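Local coordinates for protein 4-alpha-glucanotransferase (Aquifex aeolicus, PDB 1TZ7) that is an amylomaltase of the 4-alpha-glucanotransferase family, a carbohydrate-active enzyme built round a parallel (beta/alpha)8 barrel, at residues L27-S32 with Q62-N67; P34-I39 with L107-L112; G113-E118 with R480-E485; D405-R410 with E466-Y471. All coordinates share one frame; numbering follows the deposited sequence.

Contact 1: residues L27-S32 with Q62-N67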
# COMPACT_ATOMS: atom_id res chain seq x y z
N LEU A 27 2.56 -6.78 -9.65
CA LEU A 27 1.79 -6.04 -8.67
C LEU A 27 0.58 -6.88 -8.22
O LEU A 27 -0.33 -7.15 -9.01
CB LEU A 27 1.32 -4.69 -9.25
CG LEU A 27 0.27 -3.89 -8.46
CD1 LEU A 27 0.70 -3.67 -7.04
CD2 LEU A 27 0.01 -2.55 -9.16
N LEU A 28 0.61 -7.31 -6.97
CA LEU A 28 -0.44 -8.16 -6.41
C LEU A 28 -0.53 -7.96 -4.91
O LEU A 28 0.41 -8.26 -4.18
CB LEU A 28 -0.15 -9.63 -6.72
CG LEU A 28 -1.15 -10.64 -6.16
CD1 LEU A 28 -2.47 -10.58 -6.94
CD2 LEU A 28 -0.58 -12.05 -6.19
N HIS A 29 -1.66 -7.46 -4.44
CA HIS A 29 -1.89 -7.27 -3.02
C HIS A 29 -2.16 -8.60 -2.34
O HIS A 29 -2.72 -9.52 -2.95
CB HIS A 29 -3.06 -6.33 -2.80
CG HIS A 29 -3.18 -5.82 -1.39
ND1 HIS A 29 -2.15 -5.22 -0.72
CD2 HIS A 29 -4.24 -5.81 -0.54
CE1 HIS A 29 -2.56 -4.86 0.49
NE2 HIS A 29 -3.82 -5.20 0.62
N VAL A 30 -1.78 -8.69 -1.08
CA VAL A 30 -1.92 -9.92 -0.31
C VAL A 30 -3.37 -10.43 -0.33
O VAL A 30 -3.60 -11.63 -0.39
CB VAL A 30 -1.44 -9.73 1.16
CG1 VAL A 30 -1.68 -10.98 1.97
CG2 VAL A 30 0.06 -9.34 1.20
N THR A 31 -4.33 -9.50 -0.27
CA THR A 31 -5.76 -9.88 -0.20
C THR A 31 -6.19 -10.66 -1.44
O THR A 31 -7.10 -11.48 -1.36
CB THR A 31 -6.66 -8.63 -0.06
OG1 THR A 31 -6.43 -7.72 -1.14
CG2 THR A 31 -6.30 -7.83 1.19
N SER A 32 -5.54 -10.40 -2.57
CA SER A 32 -5.93 -11.00 -3.85
C SER A 32 -5.46 -12.45 -4.00
O SER A 32 -5.90 -13.16 -4.91
CB SER A 32 -5.38 -10.15 -5.01
OG SER A 32 -5.91 -8.85 -4.97
N GLN A 62 5.23 -6.24 -5.81
CA GLN A 62 4.65 -5.02 -5.25
C GLN A 62 3.33 -5.30 -4.58
O GLN A 62 2.42 -5.89 -5.17
CB GLN A 62 4.49 -3.93 -6.31
CG GLN A 62 4.08 -2.56 -5.70
CD GLN A 62 4.17 -1.40 -6.69
OE1 GLN A 62 3.34 -0.50 -6.66
NE2 GLN A 62 5.18 -1.43 -7.54
N VAL A 63 3.22 -4.87 -3.32
CA VAL A 63 1.99 -4.97 -2.58
C VAL A 63 1.45 -3.58 -2.29
O VAL A 63 2.15 -2.58 -2.47
CB VAL A 63 2.21 -5.73 -1.23
CG1 VAL A 63 2.50 -7.20 -1.48
CG2 VAL A 63 3.34 -5.08 -0.41
N LEU A 64 0.20 -3.51 -1.84
CA LEU A 64 -0.36 -2.27 -1.31
C LEU A 64 -0.04 -2.18 0.19
O LEU A 64 0.52 -3.12 0.76
CB LEU A 64 -1.87 -2.21 -1.56
CG LEU A 64 -2.33 -2.67 -2.96
CD1 LEU A 64 -3.84 -2.72 -3.05
CD2 LEU A 64 -1.76 -1.76 -4.04
N PRO A 65 -0.38 -1.07 0.84
CA PRO A 65 -0.12 -0.91 2.27
C PRO A 65 -0.72 -2.05 3.09
O PRO A 65 -1.81 -2.53 2.79
CB PRO A 65 -0.80 0.42 2.61
CG PRO A 65 -0.83 1.16 1.32
CD PRO A 65 -1.04 0.12 0.26
N LEU A 66 -0.00 -2.47 4.12
CA LEU A 66 -0.40 -3.63 4.93
C LEU A 66 -1.11 -3.16 6.20
O LEU A 66 -1.34 -3.95 7.10
CB LEU A 66 0.85 -4.46 5.29
CG LEU A 66 1.22 -5.64 4.37
CD1 LEU A 66 0.96 -5.33 2.92
CD2 LEU A 66 2.69 -6.01 4.58
N ASN A 67 -1.44 -1.88 6.25
CA ASN A 67 -2.04 -1.29 7.45
C ASN A 67 -3.48 -1.80 7.67
O ASN A 67 -4.16 -2.18 6.71
CB ASN A 67 -2.04 0.24 7.35
CG ASN A 67 -0.64 0.82 7.17
OD1 ASN A 67 -0.46 1.82 6.49
ND2 ASN A 67 0.36 0.18 7.81

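Contact 2: residues P34-I39 with L107-L112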
# COMPACT_ATOMS: atom_id res chain seq x y z
N PRO A 34 -5.35 -16.39 -3.53
CA PRO A 34 -6.49 -17.32 -3.47
C PRO A 34 -6.48 -18.24 -2.23
O PRO A 34 -6.63 -19.45 -2.37
CB PRO A 34 -6.33 -18.14 -4.75
CG PRO A 34 -4.84 -18.18 -4.98
CD PRO A 34 -4.27 -16.89 -4.40
N SER A 35 -6.33 -17.66 -1.04
CA SER A 35 -6.33 -18.43 0.19
C SER A 35 -7.75 -18.85 0.56
O SER A 35 -8.72 -18.22 0.14
CB SER A 35 -5.71 -17.62 1.33
OG SER A 35 -4.42 -17.14 0.97
N PRO A 36 -7.88 -19.93 1.34
CA PRO A 36 -9.17 -20.60 1.52
C PRO A 36 -10.10 -19.97 2.57
O PRO A 36 -11.18 -20.51 2.79
CB PRO A 36 -8.77 -22.03 1.95
CG PRO A 36 -7.23 -22.00 2.10
CD PRO A 36 -6.82 -20.58 2.11
N TYR A 37 -9.70 -18.87 3.21
CA TYR A 37 -10.44 -18.35 4.37
C TYR A 37 -11.06 -16.96 4.13
O TYR A 37 -11.12 -16.13 5.04
CB TYR A 37 -9.55 -18.35 5.61
CG TYR A 37 -9.04 -19.73 5.94
CD1 TYR A 37 -9.89 -20.70 6.43
CD2 TYR A 37 -7.70 -20.06 5.74
CE1 TYR A 37 -9.44 -21.97 6.73
CE2 TYR A 37 -7.23 -21.33 6.04
CZ TYR A 37 -8.11 -22.29 6.53
OH TYR A 37 -7.65 -23.55 6.83
N GLY A 38 -11.53 -16.74 2.90
CA GLY A 38 -12.35 -15.58 2.58
C GLY A 38 -11.54 -14.42 2.05
O GLY A 38 -12.09 -13.46 1.54
N ILE A 39 -10.23 -14.52 2.19
CA ILE A 39 -9.33 -13.44 1.80
C ILE A 39 -7.90 -13.99 1.70
O ILE A 39 -7.57 -15.00 2.30
CB ILE A 39 -9.40 -12.28 2.86
CG1 ILE A 39 -8.70 -11.04 2.33
CG2 ILE A 39 -8.78 -12.73 4.19
CD1 ILE A 39 -9.13 -9.76 3.04
N LEU A 107 -11.31 -24.04 12.04
CA LEU A 107 -11.02 -23.68 10.65
C LEU A 107 -12.23 -23.93 9.77
O LEU A 107 -12.98 -24.89 9.99
CB LEU A 107 -9.81 -24.47 10.13
CG LEU A 107 -8.45 -24.11 10.74
CD1 LEU A 107 -7.37 -24.99 10.15
CD2 LEU A 107 -8.11 -22.63 10.52
N LYS A 108 -12.42 -23.08 8.77
CA LYS A 108 -13.67 -23.02 8.03
C LYS A 108 -13.44 -22.48 6.61
O LYS A 108 -13.28 -21.27 6.41
CB LYS A 108 -14.66 -22.12 8.78
CG LYS A 108 -15.99 -21.92 8.07
CD LYS A 108 -16.99 -21.19 8.96
CE LYS A 108 -16.39 -19.90 9.55
NZ LYS A 108 -17.43 -18.87 9.85
N ARG A 109 -13.42 -23.38 5.63
CA ARG A 109 -13.11 -23.02 4.25
C ARG A 109 -14.24 -22.20 3.62
O ARG A 109 -15.42 -22.45 3.86
CB ARG A 109 -12.87 -24.29 3.42
CG ARG A 109 -11.43 -24.48 2.96
CD ARG A 109 -10.45 -24.79 4.09
NE ARG A 109 -9.84 -26.12 3.94
CZ ARG A 109 -8.97 -26.45 2.98
NH1 ARG A 109 -8.60 -25.55 2.07
NH2 ARG A 109 -8.47 -27.68 2.94
N PHE A 110 -13.85 -21.21 2.81
CA PHE A 110 -14.78 -20.54 1.90
C PHE A 110 -14.32 -20.75 0.45
O PHE A 110 -13.12 -20.83 0.19
CB PHE A 110 -14.82 -19.03 2.20
CG PHE A 110 -15.28 -18.70 3.60
CD1 PHE A 110 -16.62 -18.44 3.86
CD2 PHE A 110 -14.38 -18.65 4.65
CE1 PHE A 110 -17.05 -18.13 5.14
CE2 PHE A 110 -14.80 -18.35 5.94
CZ PHE A 110 -16.13 -18.09 6.18
N PRO A 111 -15.27 -20.86 -0.49
CA PRO A 111 -14.93 -20.98 -1.92
C PRO A 111 -14.20 -19.75 -2.46
O PRO A 111 -14.38 -18.64 -1.93
CB PRO A 111 -16.31 -21.12 -2.59
CG PRO A 111 -17.24 -21.51 -1.49
CD PRO A 111 -16.72 -20.86 -0.26
N LEU A 112 -13.38 -19.94 -3.50
CA LEU A 112 -12.59 -18.85 -4.06
C LEU A 112 -13.50 -17.85 -4.77
O LEU A 112 -14.12 -18.17 -5.79
CB LEU A 112 -11.54 -19.39 -5.06
CG LEU A 112 -10.52 -20.42 -4.55
CD1 LEU A 112 -9.21 -20.43 -5.32
CD2 LEU A 112 -10.33 -20.49 -3.04

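Contact 3: residues G113-E118 with R480-E485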
# COMPACT_ATOMS: atom_id res chain seq x y z
N GLY A 113 -13.59 -16.65 -4.22
CA GLY A 113 -14.30 -15.56 -4.86
C GLY A 113 -13.71 -14.22 -4.47
O GLY A 113 -12.50 -14.11 -4.24
N GLU A 114 -14.55 -13.20 -4.40
CA GLU A 114 -14.12 -11.87 -3.97
C GLU A 114 -13.82 -11.85 -2.47
O GLU A 114 -14.34 -12.68 -1.72
CB GLU A 114 -15.19 -10.83 -4.31
CG GLU A 114 -15.52 -10.72 -5.79
CD GLU A 114 -14.40 -10.10 -6.61
OE1 GLU A 114 -14.48 -8.89 -6.90
OE2 GLU A 114 -13.44 -10.83 -6.95
N ALA A 115 -12.98 -10.90 -2.05
CA ALA A 115 -12.59 -10.78 -0.65
C ALA A 115 -13.81 -10.51 0.22
O ALA A 115 -14.55 -9.55 -0.01
CB ALA A 115 -11.57 -9.68 -0.48
N LEU A 116 -14.00 -11.36 1.22
CA LEU A 116 -15.17 -11.29 2.07
C LEU A 116 -14.85 -10.49 3.34
O LEU A 116 -14.78 -11.04 4.45
CB LEU A 116 -15.61 -12.72 2.46
CG LEU A 116 -16.54 -13.53 1.52
CD1 LEU A 116 -16.92 -12.87 0.20
CD2 LEU A 116 -16.15 -15.00 1.38
N TYR A 117 -14.65 -9.18 3.17
CA TYR A 117 -14.14 -8.32 4.25
C TYR A 117 -15.00 -8.41 5.50
O TYR A 117 -14.51 -8.70 6.59
CB TYR A 117 -14.03 -6.87 3.77
CG TYR A 117 -12.80 -6.61 2.94
CD1 TYR A 117 -12.90 -6.37 1.57
CD2 TYR A 117 -11.54 -6.60 3.52
CE1 TYR A 117 -11.77 -6.13 0.81
CE2 TYR A 117 -10.40 -6.37 2.76
CZ TYR A 117 -10.52 -6.13 1.41
OH TYR A 117 -9.40 -5.90 0.65
N GLU A 118 -16.31 -8.17 5.34
CA GLU A 118 -17.24 -8.21 6.47
C GLU A 118 -17.03 -9.47 7.29
O GLU A 118 -16.93 -9.41 8.54
CB GLU A 118 -18.70 -8.15 5.97
CG GLU A 118 -19.12 -6.80 5.41
CD GLU A 118 -18.84 -6.67 3.92
OE1 GLU A 118 -18.17 -7.56 3.36
OE2 GLU A 118 -19.30 -5.67 3.31
N ARG A 480 -11.53 -5.64 -3.52
CA ARG A 480 -12.17 -6.91 -3.33
C ARG A 480 -11.65 -8.01 -4.29
O ARG A 480 -11.85 -9.19 -4.03
CB ARG A 480 -13.69 -6.76 -3.46
CG ARG A 480 -14.30 -5.72 -2.47
CD ARG A 480 -15.80 -5.88 -2.20
NE ARG A 480 -16.04 -6.72 -1.09
CZ ARG A 480 -16.64 -6.42 0.07
NH1 ARG A 480 -16.79 -7.40 0.90
NH2 ARG A 480 -17.01 -5.18 0.45
N TRP A 481 -10.99 -7.61 -5.38
CA TRP A 481 -10.62 -8.59 -6.41
C TRP A 481 -9.65 -9.63 -5.86
O TRP A 481 -8.70 -9.29 -5.17
CB TRP A 481 -9.99 -7.94 -7.63
CG TRP A 481 -9.53 -8.98 -8.63
CD1 TRP A 481 -10.32 -9.70 -9.48
CD2 TRP A 481 -8.19 -9.43 -8.85
NE1 TRP A 481 -9.55 -10.57 -10.22
CE2 TRP A 481 -8.24 -10.42 -9.86
CE3 TRP A 481 -6.94 -9.10 -8.31
CZ2 TRP A 481 -7.10 -11.07 -10.33
CZ3 TRP A 481 -5.81 -9.75 -8.78
CH2 TRP A 481 -5.90 -10.73 -9.78
N ARG A 482 -9.90 -10.89 -6.20
CA ARG A 482 -8.98 -11.97 -5.88
C ARG A 482 -8.75 -12.86 -7.09
O ARG A 482 -9.62 -12.98 -7.96
CB ARG A 482 -9.53 -12.83 -4.73
CG ARG A 482 -9.76 -12.07 -3.44
CD ARG A 482 -9.50 -12.90 -2.19
NE ARG A 482 -10.47 -13.98 -2.04
CZ ARG A 482 -10.21 -15.16 -1.48
NH1 ARG A 482 -11.16 -16.07 -1.39
NH2 ARG A 482 -8.99 -15.43 -1.00
N ILE A 483 -7.58 -13.48 -7.14
CA ILE A 483 -7.32 -14.57 -8.07
C ILE A 483 -8.30 -15.70 -7.82
O ILE A 483 -8.48 -16.13 -6.68
CB ILE A 483 -5.86 -15.08 -7.90
CG1 ILE A 483 -4.86 -13.98 -8.28
CG2 ILE A 483 -5.63 -16.32 -8.73
CD1 ILE A 483 -3.46 -14.20 -7.70
N LYS A 484 -8.94 -16.18 -8.89
CA LYS A 484 -9.89 -17.29 -8.81
C LYS A 484 -9.44 -18.50 -9.66
O LYS A 484 -10.05 -19.57 -9.61
CB LYS A 484 -11.29 -16.85 -9.29
CG LYS A 484 -11.91 -15.74 -8.45
CD LYS A 484 -13.15 -15.15 -9.14
CE LYS A 484 -13.38 -13.70 -8.75
NZ LYS A 484 -12.36 -12.79 -9.35
N GLU A 485 -8.36 -18.32 -10.43
CA GLU A 485 -7.92 -19.33 -11.39
C GLU A 485 -6.50 -19.80 -11.07
O GLU A 485 -5.82 -19.20 -10.25
CB GLU A 485 -7.98 -18.76 -12.82
CG GLU A 485 -6.92 -17.68 -13.10
CD GLU A 485 -7.21 -16.89 -14.37
OE1 GLU A 485 -6.62 -17.21 -15.43
OE2 GLU A 485 -8.02 -15.94 -14.31

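Contact 4: residues D405-R410 with E466-Y471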
# COMPACT_ATOMS: atom_id res chain seq x y z
N ASP A 405 -5.28 1.50 -9.19
CA ASP A 405 -6.24 2.62 -9.33
C ASP A 405 -6.87 2.65 -10.73
O ASP A 405 -7.70 3.49 -11.01
CB ASP A 405 -5.54 3.95 -9.06
CG ASP A 405 -5.20 4.15 -7.61
OD1 ASP A 405 -6.05 3.82 -6.74
OD2 ASP A 405 -4.11 4.62 -7.23
N LEU A 406 -6.46 1.72 -11.58
CA LEU A 406 -6.84 1.75 -12.99
C LEU A 406 -7.56 0.48 -13.35
O LEU A 406 -7.40 -0.54 -12.68
CB LEU A 406 -5.58 1.87 -13.85
CG LEU A 406 -5.09 3.28 -14.23
CD1 LEU A 406 -5.35 4.29 -13.13
CD2 LEU A 406 -3.62 3.23 -14.57
N PRO A 407 -8.34 0.52 -14.42
CA PRO A 407 -8.84 -0.72 -15.02
C PRO A 407 -7.68 -1.52 -15.56
O PRO A 407 -6.70 -0.93 -16.02
CB PRO A 407 -9.76 -0.22 -16.15
CG PRO A 407 -9.44 1.22 -16.36
CD PRO A 407 -8.77 1.72 -15.14
N PRO A 408 -7.74 -2.85 -15.48
CA PRO A 408 -6.76 -3.69 -16.16
C PRO A 408 -6.76 -3.39 -17.65
O PRO A 408 -7.78 -2.96 -18.19
CB PRO A 408 -7.26 -5.12 -15.88
CG PRO A 408 -8.09 -4.99 -14.65
CD PRO A 408 -8.74 -3.64 -14.75
N ILE A 409 -5.62 -3.61 -18.30
CA ILE A 409 -5.43 -3.23 -19.71
C ILE A 409 -6.58 -3.68 -20.61
O ILE A 409 -7.00 -2.94 -21.50
CB ILE A 409 -4.08 -3.80 -20.23
CG1 ILE A 409 -2.90 -2.99 -19.67
CG2 ILE A 409 -4.05 -3.82 -21.77
CD1 ILE A 409 -2.92 -1.51 -20.08
N ARG A 410 -7.09 -4.89 -20.40
CA ARG A 410 -8.11 -5.45 -21.28
C ARG A 410 -9.43 -4.69 -21.15
O ARG A 410 -10.13 -4.50 -22.14
CB ARG A 410 -8.33 -6.94 -20.98
CG ARG A 410 -9.28 -7.65 -21.97
CD ARG A 410 -9.33 -9.17 -21.80
NE ARG A 410 -10.05 -9.82 -22.89
CZ ARG A 410 -10.20 -11.14 -23.01
NH1 ARG A 410 -9.68 -11.96 -22.11
NH2 ARG A 410 -10.87 -11.64 -24.04
N GLU A 466 -14.10 -6.07 -14.71
CA GLU A 466 -14.64 -6.76 -13.54
C GLU A 466 -13.56 -7.03 -12.47
O GLU A 466 -13.87 -7.19 -11.30
CB GLU A 466 -15.33 -8.08 -13.96
CG GLU A 466 -14.38 -9.29 -14.11
CD GLU A 466 -13.64 -9.31 -15.45
OE1 GLU A 466 -12.91 -10.29 -15.71
OE2 GLU A 466 -13.79 -8.36 -16.24
N ALA A 467 -12.29 -7.07 -12.90
CA ALA A 467 -11.18 -7.38 -11.99
C ALA A 467 -10.44 -6.12 -11.52
O ALA A 467 -9.35 -6.20 -10.97
CB ALA A 467 -10.21 -8.34 -12.67
N ARG A 468 -11.05 -4.96 -11.74
CA ARG A 468 -10.47 -3.70 -11.29
C ARG A 468 -10.39 -3.66 -9.75
O ARG A 468 -11.38 -3.93 -9.07
CB ARG A 468 -11.30 -2.52 -11.79
CG ARG A 468 -10.68 -1.17 -11.52
CD ARG A 468 -11.40 -0.00 -12.21
NE ARG A 468 -10.77 1.27 -11.89
CZ ARG A 468 -11.03 2.42 -12.50
NH1 ARG A 468 -11.93 2.46 -13.48
NH2 ARG A 468 -10.40 3.52 -12.14
N MET A 469 -9.23 -3.34 -9.23
CA MET A 469 -9.01 -3.34 -7.79
C MET A 469 -9.70 -2.13 -7.14
O MET A 469 -10.47 -2.29 -6.20
CB MET A 469 -7.51 -3.33 -7.48
CG MET A 469 -7.17 -3.62 -6.02
SD MET A 469 -7.79 -5.24 -5.46
CE MET A 469 -6.62 -5.58 -4.11
N ASN A 470 -9.42 -0.94 -7.65
CA ASN A 470 -9.98 0.30 -7.07
C ASN A 470 -10.42 1.31 -8.12
O ASN A 470 -9.76 1.49 -9.15
CB ASN A 470 -8.96 0.95 -6.12
CG ASN A 470 -9.49 2.25 -5.50
OD1 ASN A 470 -10.54 2.27 -4.87
ND2 ASN A 470 -8.75 3.35 -5.70
N TYR A 471 -11.54 1.97 -7.83
CA TYR A 471 -12.06 3.05 -8.65
C TYR A 471 -12.03 4.35 -7.83
O TYR A 471 -12.91 4.59 -7.01
CB TYR A 471 -13.51 2.72 -9.07
CG TYR A 471 -14.00 3.42 -10.33
CD1 TYR A 471 -13.88 4.81 -10.48
CD2 TYR A 471 -14.60 2.70 -11.36
CE1 TYR A 471 -14.33 5.45 -11.63
CE2 TYR A 471 -15.06 3.34 -12.52
CZ TYR A 471 -14.92 4.71 -12.65
OH TYR A 471 -15.37 5.34 -13.79
O HOH W 1 -6.89 -2.58 -11.05

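Contact 1: residues L27-S32 with Q62-N67
Leu27 and Gln62 pair where two neighbouring parallel strands of the (beta/alpha)8 barrel, 23-27 and 60-62, come to their ends, with CA atoms 4.6 Å apart. The bond that marks the register runs from Leu28 N to Gln62 O at 2.9 Å, and the donor lies nearly along the C=O axis (170°). Both bridge side chains sit on one face of the sheet, where Leu27 CD1 rests 3.8 Å from Gln62 CG.

Past the strands a side chain replaces the backbone as acceptor. With CG trans to the backbone N (chi1 -167°), the His29 ring reaches over to the second loop, and ND1 receives Leu64 N at 3.1 Å in a bent bond, 138° at the hydrogen, with the donor tilted from the ring plane. Leu64 CD1 lies over a face of the same ring, 3.9 Å from its centroid, as a CH-pi contact. At the edge, His29 CE1 comes within 3.4 Å of Pro65 O.

Around this buried junction, Leu27 also packs on Ile454 and Gln456 of strand 452-456, Gln62 NE2 bonds to Tyr400 OH at the end of strand 397-400, and Leu66 rests on Phe205 and Trp209 of helix 192-218.

Contact 2: residues P34-I39 with L107-L112
Pro36 and Phe110 join two irregular loops: 34-39, which follows the first barrel strand, 23-27, and 107-112, which leads into helix 117-133. The one hydrogen bond between these segments runs from Phe110 N to Pro36 O at 2.8 Å and is almost perfectly straight, 176° at the hydrogen.

Side chains of the second loop diverge about this bond. Arg109 has an unusual first torsion (chi1 -112°) and further bends at chi2 and chi3, which carry its chain slantwise across the proline ring. Its NH1 thereby reaches 3.5 Å from Pro36 CB, which meets the guanidinium at its edge, while Arg109 CG lies 3.8 Å from the same CB. Phe110 keeps CG beside its own backbone N, and its ring is held against main chain, with CD2 3.8 Å from Tyr37 C. The adjoining Gly38 has a positive phi, at which a CB would be pressed against the carbonyl oxygen of Tyr37. Phe110 also packs on Val119 of helix 117-133.

Tyr37 starts away from the partner loop, yet with CG opposite the carbonyl carbon (chi1 -59°) the ring runs back to meet it. Lys108 O lies near the ring plane at the edge, 3.4 Å from Tyr37 CD1. The phenol oxygen nestles against the leucine branches, 3.6 Å from Leu107 CD1, and takes its hydrogen bond elsewhere, with Glu94 OE1. At the other end of the contact, Leu112 CD1 touches Pro34 CB at 3.7 Å.

Contact 3: residues G113-E118 with R480-E485
Arg480 leaves its backbone with CG beside the N, then turns sharply at chi3 (91°), and Glu118 bends at chi2 to meet it. The two groups join at the start of helix 117-133, just past its N-cap residue Leu116. Arg480 NH1 forms a salt bridge to the syn side of Glu118 OE1 at 2.8 Å, almost within the guanidinium plane. The same NH1 bonds to Ala115 O at 3.2 Å, and NE adds a weak bond to that oxygen. Tyr117 CD1 sits 4.0 Å above the centre of the guanidinium with the ring plane turned 81° from it, so the tyrosine presents an edge to a face; its OH is bonded to Trp479 O. Grip at two oxygens and cover on one face should together limit rotation of the guanidinium.

Main chain supplies the next link, Ala115 N to Arg480 O at 2.8 Å, nearly straight (174°) and on a lone pair. Further along, Arg482 NE approaches Gly113 O from above its carbonyl plane, at 3.0 Å, while NH2 bonds to Ser35 O. Lys484 curls at chi4: its NZ donates to Arg482 O at 3.1 Å and forms a salt bridge with Glu114 OE2 at 3.3 Å, weak as a hydrogen bond.

Contact 4: residues D405-R410 with E466-Y471
Arg468 lays its guanidinium against the ring of Pro407, whose CD stands 3.5 Å above the centre of the plane formed by the guanidinium atoms. Tyr471 CD2 occupies the opposite face, 3.4 Å above the same Arg468 plane but displaced toward its rim, so the flat group is sandwiched. The side chain gets there fully extended, with chi1 at -172° and every bond from CG to NE stretched out alongside the proline.

Its nitrogens fasten two backbone oxygens. Arg468 NH2 donates to Asp405 O at 2.9 Å in a bent bond, 143° at the hydrogen, tilted from both planes. Arg468 NE donates to Asn470 O at 2.9 Å from above the carbonyl plane. Those acceptors, Asp405 O and Asn470 O, lie 3.4 Å apart, and the guanidinium they share, to one side of the pair, would be expected to ease their mutual repulsion.

The two segments run nearly antiparallel in the loops that follow the seventh and eighth strands of the (beta/alpha)8 barrel, 397-400 and 452-456. Pro408 is the N-cap residue of helix 409-414 and packs its CD on Arg468 CA, while Ile409 N is bonded to Asp459 OD1.

At the Asp405 end of the contact, Asp405 and Asn470 point the same way side by side. Asn470 ND2 gives a hydrogen in its amide plane to Asp405 OD1 at 2.9 Å, although carboxylate and amide planes differ by 66°. A water bridges the two backbones, 2.7 Å from Leu406 O and accepting from Met469 N at 3.1 Å.

How the contacts relate
Contacts 1 and 4 involve the loops that follow barrel strands 23-27, 60-62, 397-400 and 452-456, and their centres lie about 15 Å apart. Met469 CE joins them, 3.4 Å from Ser32 OG. Contacts 2 and 3 extend outward to helix 117-133; their centres are about 9 Å apart, and Gly38 O and Leu116 N, 2.9 Å apart, link them. Ser32 connects contact 1 to contact 3 through Ile483 N and Trp481 O. Along the chain contacts 1 and 2 interleave, whereas contact 4 is nested inside the long loop closed by contact 3. Segment 480-485, in the loop before helix 491-500, thus ties loops from the first and last strands to helix 117-133.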